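Local structure of carbon monoxide dehydrogenase (Thermococcus sp. AM4, 6T7J) at residues A[457-462]-A[483-488]. The protein probably catalyses the reversible oxidation of carbon monoxide to carbon dioxide, a reaction for which its family uses a nickel- and iron-containing cluster C, here without nickel. Residues are numbered along the deposited sequence; the frame is centred on the assembly and turned at random.
Sequences KHNYSH and SIAAAM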
ATOM      1  N   LYS A 457     -10.266  25.459 -12.760  1.00 51.45           N
ATOM      2  CA  LYS A 457     -11.551  25.633 -13.426  1.00 52.13           C
ATOM      3  C   LYS A 457     -11.971  24.341 -14.117  1.00 53.00           C
ATOM      4  O   LYS A 457     -11.170  23.695 -14.800  1.00 51.73           O
ATOM      5  CB  LYS A 457     -11.479  26.780 -14.434  1.00 53.66           C
ATOM      6  CG  LYS A 457     -12.825  27.125 -15.052  1.00 52.06           C
ATOM      7  CD  LYS A 457     -12.781  28.431 -15.819  1.00 50.60           C
ATOM      8  CE  LYS A 457     -14.173  28.832 -16.283  1.00 59.81           C
ATOM      9  NZ  LYS A 457     -14.199  30.197 -16.879  1.00 73.12           N
ATOM     10  N   HIS A 458     -13.238  23.969 -13.937  1.00 50.25           N
ATOM     11  CA  HIS A 458     -13.712  22.645 -14.325  1.00 51.08           C
ATOM     12  C   HIS A 458     -13.676  22.471 -15.840  1.00 51.76           C
ATOM     13  O   HIS A 458     -14.349  23.199 -16.578  1.00 49.92           O
ATOM     14  CB  HIS A 458     -15.122  22.417 -13.790  1.00 51.51           C
ATOM     15  CG  HIS A 458     -15.712  21.104 -14.194  1.00 50.90           C
ATOM     16  ND1 HIS A 458     -16.891  21.003 -14.900  1.00 50.71           N
ATOM     17  CD2 HIS A 458     -15.281  19.834 -13.998  1.00 52.56           C
ATOM     18  CE1 HIS A 458     -17.163  19.728 -15.120  1.00 50.26           C
ATOM     19  NE2 HIS A 458     -16.201  18.999 -14.582  1.00 53.80           N
ATOM     20  N   ASN A 459     -12.877  21.502 -16.294  1.00 49.29           N
ATOM     21  CA  ASN A 459     -12.728  21.130 -17.698  1.00 49.06           C
ATOM     22  C   ASN A 459     -12.107  22.237 -18.541  1.00 53.00           C
ATOM     23  O   ASN A 459     -11.918  22.055 -19.747  1.00 55.91           O
ATOM     24  CB  ASN A 459     -14.074  20.715 -18.300  1.00 46.57           C
ATOM     25  CG  ASN A 459     -14.534  19.352 -17.818  1.00 46.92           C
ATOM     26  OD1 ASN A 459     -13.729  18.530 -17.382  1.00 44.59           O
ATOM     27  ND2 ASN A 459     -15.836  19.108 -17.898  1.00 47.62           N
ATOM     28  N   TYR A 460     -11.766  23.377 -17.931  1.00 52.43           N
ATOM     29  CA  TYR A 460     -11.202  24.475 -18.712  1.00 50.96           C
ATOM     30  C   TYR A 460      -9.829  24.118 -19.267  1.00 48.18           C
ATOM     31  O   TYR A 460      -9.544  24.381 -20.441  1.00 49.77           O
ATOM     32  CB  TYR A 460     -11.116  25.750 -17.873  1.00 50.40           C
ATOM     33  CG  TYR A 460     -10.546  26.923 -18.644  1.00 49.22           C
ATOM     34  CD1 TYR A 460     -11.324  27.619 -19.560  1.00 51.55           C
ATOM     35  CD2 TYR A 460      -9.226  27.321 -18.469  1.00 51.82           C
ATOM     36  CE1 TYR A 460     -10.806  28.685 -20.274  1.00 52.22           C
ATOM     37  CE2 TYR A 460      -8.701  28.387 -19.180  1.00 52.56           C
ATOM     38  CZ  TYR A 460      -9.496  29.064 -20.080  1.00 47.52           C
ATOM     39  OH  TYR A 460      -8.980  30.123 -20.788  1.00 59.63           O
ATOM     40  N   SER A 461      -8.963  23.525 -18.444  1.00 47.15           N
ATOM     41  CA  SER A 461      -7.618  23.217 -18.918  1.00 50.77           C
ATOM     42  C   SER A 461      -7.641  22.101 -19.956  1.00 53.20           C
ATOM     43  O   SER A 461      -6.918  22.173 -20.956  1.00 56.13           O
ATOM     44  CB  SER A 461      -6.709  22.864 -17.742  1.00 45.44           C
ATOM     45  OG  SER A 461      -6.309  24.033 -17.047  1.00 47.88           O
ATOM     46  N   HIS A 462      -8.475  21.077 -19.752  1.00 44.03           N
ATOM     47  CA  HIS A 462      -8.636  20.028 -20.754  1.00 57.06           C
ATOM     48  C   HIS A 462      -8.893  20.623 -22.136  1.00 60.22           C
ATOM     49  O   HIS A 462      -8.113  20.428 -23.081  1.00 60.00           O
ATOM     50  CB  HIS A 462      -9.789  19.098 -20.360  1.00 48.76           C
ATOM     51  CG  HIS A 462      -9.493  18.211 -19.189  1.00 50.40           C
ATOM     52  ND1 HIS A 462      -8.336  17.470 -19.085  1.00 53.65           N
ATOM     53  CD2 HIS A 462     -10.216  17.937 -18.077  1.00 47.94           C
ATOM     54  CE1 HIS A 462      -8.356  16.782 -17.957  1.00 48.60           C
ATOM     55  NE2 HIS A 462      -9.485  17.048 -17.327  1.00 48.02           N
ATOM     56  N   SER A 483     -11.424  13.030 -22.005  1.00 51.53           N
ATOM     57  CA  SER A 483     -12.201  12.689 -23.185  1.00 51.88           C
ATOM     58  C   SER A 483     -13.667  13.051 -22.994  1.00 48.45           C
ATOM     59  O   SER A 483     -14.317  13.511 -23.932  1.00 56.72           O
ATOM     60  CB  SER A 483     -12.036  11.210 -23.524  1.00 50.20           C
ATOM     61  OG  SER A 483     -10.669  10.903 -23.710  1.00 50.08           O
ATOM     62  N   ILE A 484     -14.186  12.882 -21.776  1.00 48.47           N
ATOM     63  CA  ILE A 484     -15.558  13.331 -21.523  1.00 50.54           C
ATOM     64  C   ILE A 484     -15.670  14.840 -21.721  1.00 47.54           C
ATOM     65  O   ILE A 484     -16.643  15.330 -22.314  1.00 52.90           O
ATOM     66  CB  ILE A 484     -16.019  12.904 -20.118  1.00 48.14           C
ATOM     67  CG1 ILE A 484     -15.916  11.387 -19.965  1.00 51.66           C
ATOM     68  CG2 ILE A 484     -17.452  13.351 -19.873  1.00 47.69           C
ATOM     69  CD1 ILE A 484     -16.241  10.892 -18.575  1.00 53.73           C
ATOM     70  N   ALA A 485     -14.675  15.598 -21.256  1.00 48.52           N
ATOM     71  CA  ALA A 485     -14.694  17.051 -21.418  1.00 52.37           C
ATOM     72  C   ALA A 485     -14.626  17.444 -22.889  1.00 50.65           C
ATOM     73  O   ALA A 485     -15.379  18.310 -23.353  1.00 48.47           O
ATOM     74  CB  ALA A 485     -13.536  17.675 -20.641  1.00 50.49           C
ATOM     75  N   ALA A 486     -13.715  16.817 -23.638  1.00 50.80           N
ATOM     76  CA  ALA A 486     -13.581  17.113 -25.059  1.00 52.51           C
ATOM     77  C   ALA A 486     -14.851  16.752 -25.815  1.00 51.25           C
ATOM     78  O   ALA A 486     -15.253  17.465 -26.742  1.00 54.72           O
ATOM     79  CB  ALA A 486     -12.378  16.367 -25.637  1.00 46.65           C
ATOM     80  N   ALA A 487     -15.501  15.654 -25.429  1.00 51.86           N
ATOM     81  CA  ALA A 487     -16.737  15.254 -26.087  1.00 52.67           C
ATOM     82  C   ALA A 487     -17.863  16.232 -25.782  1.00 51.38           C
ATOM     83  O   ALA A 487     -18.654  16.572 -26.668  1.00 55.41           O
ATOM     84  CB  ALA A 487     -17.121  13.836 -25.660  1.00 49.69           C
ATOM     85  N   MET A 488     -17.950  16.700 -24.535  1.00 53.26           N
ATOM     86  CA  MET A 488     -19.009  17.639 -24.181  1.00 55.03           C
ATOM     87  C   MET A 488     -18.781  19.010 -24.807  1.00 56.70           C
ATOM     88  O   MET A 488     -19.748  19.735 -25.073  1.00 52.47           O
ATOM     89  CB  MET A 488     -19.118  17.763 -22.663  1.00 52.23           C
ATOM     90  CG  MET A 488     -19.569  16.492 -21.970  1.00 54.29           C
ATOM     91  SD  MET A 488     -19.673  16.693 -20.185  1.00 52.23           S
ATOM     92  CE  MET A 488     -17.984  17.157 -19.806  1.00 46.74           C
TER
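The CA atoms of Asn459 and Ala485, the nearest pair across the contact, are 5.9 Å apart where the N-terminal end of helix 460-471 meets helix 480-489. Asn459 occupies the N-cap position, with a positive phi of 65° that asparagine tolerates well, although its side chain does no capping. Instead the methyl CB of Ala485 sits over the face of its carboxamide, 3.4 Å from Asn459 OD1, in van der Waals packing and not a bond to the oxygen; so small a residue lets the backbones come this near. The same methyl meets the CB of His462 at 4.0 Å and approaches that imidazole obliquely. Farther along the helix, Met488 crosses the asparagine at about a right angle, and the bend at its last torsion (chi3 -59°) delivers CE to 3.5 Å from Asn459 ND2. On its other flank ND2 lies 3.0 Å above the ring plane of His458, offset toward the rim. Asn459 OD1 and His462 NE2 find their partners outside the two segments, in Asn452 ND2 and Cys451 O, and Glu554 holds the backbone N atoms of both Asn459 and His462. With an alanine here in place of Asn459, the Asn452 amide would probably lose this acceptor and a gap would probably open between the His458 ring and the Met488 methyl. Helix 460-471 leads into strand 474-478 and helix 480-489 follows it, in a parallel sheet with the 3-2-1-4-5-6 order of a Rossmann-like fold; the His462 side chain, bonded to the cluster-pocket residue Cys451, lies about 7 Å from the broken Fe4S4 cluster.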